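PDB 5FOC: leucyl-trna synthetase, which probably charges leucine tRNA with leucine using ATP and clears wrongly charged tRNA, the chain here being its editing domain. Local coordinates for residues Y134-T139 and T228-S233; E187-N192 and I250-V255. The protein carries 2 engineered substitutions. All coordinates share one frame; numbering follows the deposited sequence.

Contact 1 of 2, residues Y134-T139 and T228-S233; sequences YGQNYT and TYTNIS
Gln136 reaches across to Ser233 and Thr230, making contact at its CB and at its amide end. Its CB lies 4.4 Å from CB of Ser233. The chain then runs out fully extended, chi2 180°, and carries the amide to Thr230, where OE1 sits 3.4 Å from CG2. OE1 also accepts from a water at 2.7 Å, which in turn accepts from Thr230 OG1. The other end of the amide turns back: NE2 donates to Tyr138 O at 2.8 Å, from above that carbonyl's plane, so both ends of the flat group are held. Thr230 OG1 has further work, accepting the backbone N-H of Ile232 (ST turn) and of Ser233 (ST motif). Where both segments are already strand, Thr139 OG1 donates to Thr228 OG1 over 3.0 Å, and Thr228 OG1 is bonded onward to Leu238 O. At the other end Ile232 O lies near the plane of the Tyr134 ring, 3.5 Å from CD1 at its edge, and also meets the CA-H of Tyr134. The chemistry implies a largely buried polar seam: amide, water and Thr230 OG1 form one linked set, with the Thr139-Thr228 hydroxyl pair beside it, tying strand 227-229 and its following loop to strand 138-141 and its approach.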
loop_
_atom_site.group_PDB
_atom_site.type_symbol
_atom_site.label_atom_id
_atom_site.label_comp_id
_atom_site.label_asym_id
_atom_site.label_seq_id
_atom_site.Cartn_x
_atom_site.Cartn_y
_atom_site.Cartn_z
ATOM N N TYR A 134 -2.665 -1.921 13.093
ATOM C CA TYR A 134 -2.820 -3.338 13.663
ATOM C C TYR A 134 -4.026 -4.026 13.060
ATOM O O TYR A 134 -3.994 -5.303 12.923
ATOM C CB TYR A 134 -2.951 -3.277 15.176
ATOM C CG TYR A 134 -3.193 -4.561 15.922
ATOM C CD1 TYR A 134 -2.148 -5.448 16.091
ATOM C CD2 TYR A 134 -4.382 -4.808 16.540
ATOM C CE1 TYR A 134 -2.318 -6.618 16.841
ATOM C CE2 TYR A 134 -4.587 -5.983 17.284
ATOM C CZ TYR A 134 -3.526 -6.844 17.433
ATOM O OH TYR A 134 -3.673 -7.986 18.146
ATOM N N GLY A 135 -5.094 -3.301 12.736
ATOM C CA GLY A 135 -6.314 -3.870 12.172
ATOM C C GLY A 135 -6.333 -4.119 10.684
ATOM O O GLY A 135 -7.375 -4.427 10.154
ATOM N N GLN A 136 -5.220 -3.894 9.988
ATOM C CA GLN A 136 -5.194 -4.001 8.546
ATOM C C GLN A 136 -5.548 -5.448 8.124
ATOM O O GLN A 136 -4.903 -6.359 8.642
ATOM C CB GLN A 136 -3.829 -3.633 7.979
ATOM C CG GLN A 136 -3.841 -3.541 6.477
ATOM C CD GLN A 136 -2.535 -3.173 5.842
ATOM O OE1 GLN A 136 -1.598 -2.778 6.524
ATOM N NE2 GLN A 136 -2.425 -3.389 4.528
ATOM N N ASN A 137 -6.538 -5.582 7.280
ATOM C CA ASN A 137 -6.942 -6.947 6.763
ATOM C C ASN A 137 -6.681 -7.184 5.297
ATOM O O ASN A 137 -6.624 -8.345 4.830
ATOM C CB ASN A 137 -8.357 -7.322 7.223
ATOM C CG ASN A 137 -9.437 -6.348 6.833
ATOM O OD1 ASN A 137 -9.156 -5.126 6.662
ATOM N ND2 ASN A 137 -10.674 -6.801 6.775
ATOM N N TYR A 138 -6.492 -6.130 4.504
ATOM C CA TYR A 138 -6.199 -6.180 3.109
ATOM C C TYR A 138 -5.312 -4.996 2.728
ATOM O O TYR A 138 -5.000 -4.153 3.609
ATOM C CB TYR A 138 -7.470 -6.186 2.236
ATOM C CG TYR A 138 -8.281 -7.411 2.461
ATOM C CD1 TYR A 138 -7.931 -8.553 1.782
ATOM C CD2 TYR A 138 -9.313 -7.467 3.371
ATOM C CE1 TYR A 138 -8.643 -9.720 1.990
ATOM C CE2 TYR A 138 -10.061 -8.625 3.568
ATOM C CZ TYR A 138 -9.668 -9.778 2.884
ATOM O OH TYR A 138 -10.398 -10.968 3.138
ATOM N N THR A 139 -4.855 -5.015 1.497
ATOM C CA THR A 139 -4.128 -3.896 0.901
ATOM C C THR A 139 -4.870 -3.504 -0.359
ATOM O O THR A 139 -5.146 -4.298 -1.217
ATOM C CB THR A 139 -2.669 -4.329 0.578
ATOM O OG1 THR A 139 -1.986 -4.624 1.796
ATOM C CG2 THR A 139 -1.952 -3.269 -0.253
ATOM N N THR A 228 0.185 -9.937 1.036
ATOM C CA THR A 228 1.116 -8.985 1.680
ATOM C C THR A 228 1.009 -9.031 3.215
ATOM O O THR A 228 0.054 -9.595 3.779
ATOM C CB THR A 228 0.902 -7.531 1.154
ATOM O OG1 THR A 228 -0.363 -7.089 1.599
ATOM C CG2 THR A 228 1.007 -7.486 -0.381
ATOM N N TYR A 229 1.966 -8.381 3.888
ATOM C CA TYR A 229 1.884 -8.234 5.325
ATOM C C TYR A 229 2.690 -6.990 5.730
ATOM O O TYR A 229 3.528 -6.524 4.968
ATOM C CB TYR A 229 2.339 -9.535 6.067
ATOM C CG TYR A 229 3.793 -9.793 5.907
ATOM C CD1 TYR A 229 4.290 -10.354 4.739
ATOM C CD2 TYR A 229 4.701 -9.401 6.893
ATOM C CE1 TYR A 229 5.652 -10.567 4.565
ATOM C CE2 TYR A 229 6.070 -9.560 6.707
ATOM C CZ TYR A 229 6.542 -10.172 5.552
ATOM O OH TYR A 229 7.914 -10.353 5.400
ATOM N N THR A 230 2.440 -6.542 6.950
ATOM C CA THR A 230 3.289 -5.503 7.573
ATOM C C THR A 230 3.832 -6.034 8.892
ATOM O O THR A 230 3.368 -7.124 9.364
ATOM C CB THR A 230 2.484 -4.213 7.898
ATOM O OG1 THR A 230 1.683 -4.423 9.057
ATOM C CG2 THR A 230 1.658 -3.739 6.699
ATOM N N ASN A 231 4.764 -5.347 9.530
ATOM C CA ASN A 231 5.240 -5.768 10.851
ATOM C C ASN A 231 4.375 -5.250 12.005
ATOM O O ASN A 231 4.720 -5.429 13.179
ATOM C CB ASN A 231 6.710 -5.380 11.043
ATOM C CG ASN A 231 7.633 -6.186 10.152
ATOM O OD1 ASN A 231 7.433 -7.402 9.951
ATOM N ND2 ASN A 231 8.658 -5.554 9.641
ATOM N N ILE A 232 3.247 -4.623 11.663
ATOM C CA ILE A 232 2.316 -4.111 12.628
ATOM C C ILE A 232 1.004 -4.889 12.659
ATOM O O ILE A 232 0.325 -4.902 13.683
ATOM C CB ILE A 232 2.020 -2.591 12.341
ATOM C CG1 ILE A 232 3.320 -1.854 12.112
ATOM C CG2 ILE A 232 1.223 -1.973 13.482
ATOM C CD1 ILE A 232 3.145 -0.515 11.426
ATOM N N SER A 233 0.619 -5.502 11.547
ATOM C CA SER A 233 -0.706 -6.089 11.407
ATOM C C SER A 233 -0.854 -7.363 12.266
ATOM O O SER A 233 0.107 -8.151 12.379
ATOM C CB SER A 233 -0.987 -6.402 9.942
ATOM O OG SER A 233 -0.050 -7.314 9.369
HETATM O O HOH W 1 -0.435 -2.834 8.999
#

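Contact 2 of 2, residues E187-N192 and I250-V255; sequences ENSLYN and ISTGIV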
loop_
_atom_site.group_PDB
_atom_site.type_symbol
_atom_site.label_atom_id
_atom_site.label_comp_id
_atom_site.label_asym_id
_atom_site.label_seq_id
_atom_site.Cartn_x
_atom_site.Cartn_y
_atom_site.Cartn_z
ATOM N N GLU A 187 3.375 6.928 -9.872
ATOM C CA GLU A 187 4.172 7.960 -10.524
ATOM C C GLU A 187 4.175 9.238 -9.696
ATOM O O GLU A 187 5.243 9.809 -9.432
ATOM C CB GLU A 187 3.613 8.281 -11.907
ATOM C CG GLU A 187 4.519 9.186 -12.719
ATOM C CD GLU A 187 3.934 9.548 -14.053
ATOM O OE1 GLU A 187 2.765 9.224 -14.322
ATOM O OE2 GLU A 187 4.653 10.182 -14.830
ATOM N N ASN A 188 2.984 9.626 -9.271
ATOM C CA ASN A 188 2.793 10.815 -8.401
ATOM C C ASN A 188 3.780 10.896 -7.253
ATOM O O ASN A 188 4.273 11.954 -6.919
ATOM C CB ASN A 188 1.380 10.832 -7.817
ATOM C CG ASN A 188 1.169 11.954 -6.831
ATOM O OD1 ASN A 188 1.054 13.144 -7.272
ATOM N ND2 ASN A 188 1.133 11.675 -5.547
ATOM N N SER A 189 4.040 9.773 -6.592
ATOM C CA SER A 189 4.897 9.800 -5.409
ATOM C C SER A 189 6.390 9.925 -5.689
ATOM O O SER A 189 7.141 10.221 -4.794
ATOM C CB SER A 189 4.629 8.576 -4.529
ATOM O OG SER A 189 5.024 7.390 -5.180
ATOM N N LEU A 190 6.838 9.685 -6.910
ATOM C CA LEU A 190 8.259 9.393 -7.139
ATOM C C LEU A 190 9.212 10.502 -6.735
ATOM O O LEU A 190 10.098 10.317 -5.914
ATOM C CB LEU A 190 8.498 8.964 -8.579
ATOM C CG LEU A 190 7.973 7.561 -8.981
ATOM C CD1 LEU A 190 8.104 7.396 -10.480
ATOM C CD2 LEU A 190 8.668 6.395 -8.252
ATOM N N TYR A 191 8.949 11.732 -7.213
ATOM C CA TYR A 191 9.903 12.739 -6.901
ATOM C C TYR A 191 9.792 13.184 -5.447
ATOM O O TYR A 191 10.801 13.573 -4.869
ATOM C CB TYR A 191 9.774 13.879 -7.859
ATOM C CG TYR A 191 10.055 13.574 -9.281
ATOM C CD1 TYR A 191 11.290 13.099 -9.669
ATOM C CD2 TYR A 191 9.131 13.874 -10.278
ATOM C CE1 TYR A 191 11.581 12.840 -11.005
ATOM C CE2 TYR A 191 9.412 13.633 -11.624
ATOM C CZ TYR A 191 10.645 13.117 -11.979
ATOM O OH TYR A 191 10.957 12.864 -13.299
ATOM N N ASN A 192 8.590 13.101 -4.877
ATOM C CA ASN A 192 8.374 13.338 -3.433
ATOM C C ASN A 192 9.178 12.355 -2.601
ATOM O O ASN A 192 9.826 12.662 -1.639
ATOM C CB ASN A 192 6.879 13.273 -3.075
ATOM C CG ASN A 192 6.020 14.295 -3.853
ATOM O OD1 ASN A 192 5.044 13.925 -4.566
ATOM N ND2 ASN A 192 6.363 15.563 -3.725
ATOM N N ILE A 250 -2.781 11.408 -5.216
ATOM C CA ILE A 250 -2.654 11.477 -3.773
ATOM C C ILE A 250 -1.624 10.422 -3.331
ATOM O O ILE A 250 -1.819 9.195 -3.605
ATOM C CB ILE A 250 -4.001 11.209 -3.090
ATOM C CG1 ILE A 250 -5.042 12.293 -3.451
ATOM C CG2 ILE A 250 -3.821 11.031 -1.574
ATOM C CD1 ILE A 250 -4.618 13.640 -3.016
ATOM N N SER A 251 -0.536 10.866 -2.718
ATOM C CA SER A 251 0.471 10.000 -2.118
ATOM C C SER A 251 0.901 8.879 -3.093
ATOM O O SER A 251 1.142 9.099 -4.263
ATOM C CB SER A 251 -0.063 9.493 -0.778
ATOM O OG SER A 251 0.939 8.890 -0.000
ATOM N N THR A 252 0.997 7.642 -2.555
ATOM C CA THR A 252 1.523 6.530 -3.349
ATOM C C THR A 252 0.490 5.646 -4.074
ATOM O O THR A 252 0.911 4.759 -4.847
ATOM C CB THR A 252 2.263 5.531 -2.399
ATOM O OG1 THR A 252 1.355 5.096 -1.395
ATOM C CG2 THR A 252 3.414 6.200 -1.714
ATOM N N GLY A 253 -0.794 5.852 -3.789
ATOM C CA GLY A 253 -1.870 5.245 -4.538
ATOM C C GLY A 253 -1.998 3.780 -4.043
ATOM O O GLY A 253 -2.654 3.023 -4.739
ATOM N N ILE A 254 -1.509 3.495 -2.857
ATOM C CA ILE A 254 -1.685 2.129 -2.225
ATOM C C ILE A 254 -2.149 2.440 -0.814
ATOM O O ILE A 254 -1.498 3.234 -0.106
ATOM C CB ILE A 254 -0.364 1.392 -2.178
ATOM C CG1 ILE A 254 0.138 1.192 -3.602
ATOM C CG2 ILE A 254 -0.603 0.009 -1.497
ATOM C CD1 ILE A 254 1.625 1.016 -3.800
ATOM N N VAL A 255 -3.256 1.857 -0.401
ATOM C CA VAL A 255 -3.721 2.089 0.926
ATOM C C VAL A 255 -4.013 0.819 1.733
ATOM O O VAL A 255 -4.554 -0.129 1.193
ATOM C CB VAL A 255 -4.939 3.009 0.932
ATOM C CG1 VAL A 255 -4.577 4.372 0.321
ATOM C CG2 VAL A 255 -6.089 2.428 0.201
#
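Asn188 brings ND2 of its amide over the Ile250-Ser251 peptide, 3.8 Å from Ile250 C. From there ND2 donates to Ser251 O at 2.9 Å. The bond is nearly straight, with 165° at the hydrogen, and it is well formed at both ends: the oxygen lies almost in the amide plane, and the nitrogen arrives in the carbonyl plane on a lone pair. Asn188 can reach this far because its CG stands opposite the backbone N, chi1 175°, which aims the amide across the gap. The same nitrogen is bonded to Glu374 OE1, while Glu374 OE2 accepts the backbone N-H of Ser251, so one carboxylate bridges the two segments.

Next along the chain, Ser189 makes its closer contacts through carbon: CB lies 3.5 Å from Ser251 O and 3.9 Å from Thr252 CG2. Its OG, bonded to Ser186 O, lies alongside Thr252. Thr252 divides its branches, CG2 going to Ser189 and OG1 to Leu124 O.

The target is a type II' turn from Ile250 to Gly253. Ser251 holds its first central position with a positive phi and an extended psi, a combination that favours glycine, and its hydroxyl is bonded to Ser126 OG. In the fold, this turn leads into strand 254-257 and meets the type I turn that opens into helix 190-195. Tyr372 of strand 369-373 touches Asn188, Ser189 and Ser251, while Leu10 of strand 7-15 packs on Ser251 and Thr252.

The two contacts interleave along the chain, in the order 134-139, 187-192, 228-233, 250-255, so each pairing closes a loop that overlaps the other. Their centres are about 19 Å apart, on opposite sides of the chain's centre, yet both reach the same large mixed sheet of the editing domain. Strands 138-141 and 254-257 run antiparallel as neighbours there, and the contacts meet directly where Thr139 CG2 packs 3.8 Å from Ile254 CG2. Strand 7-15 also touches both. Contact 1 thus joins strand 138-141 and its approach to the end of strand 227-229 and the loop after it, contact 2 fastens the turn before helix 190-195 to the turn before strand 254-257, and neighbouring strands 138-141 and 254-257 link them.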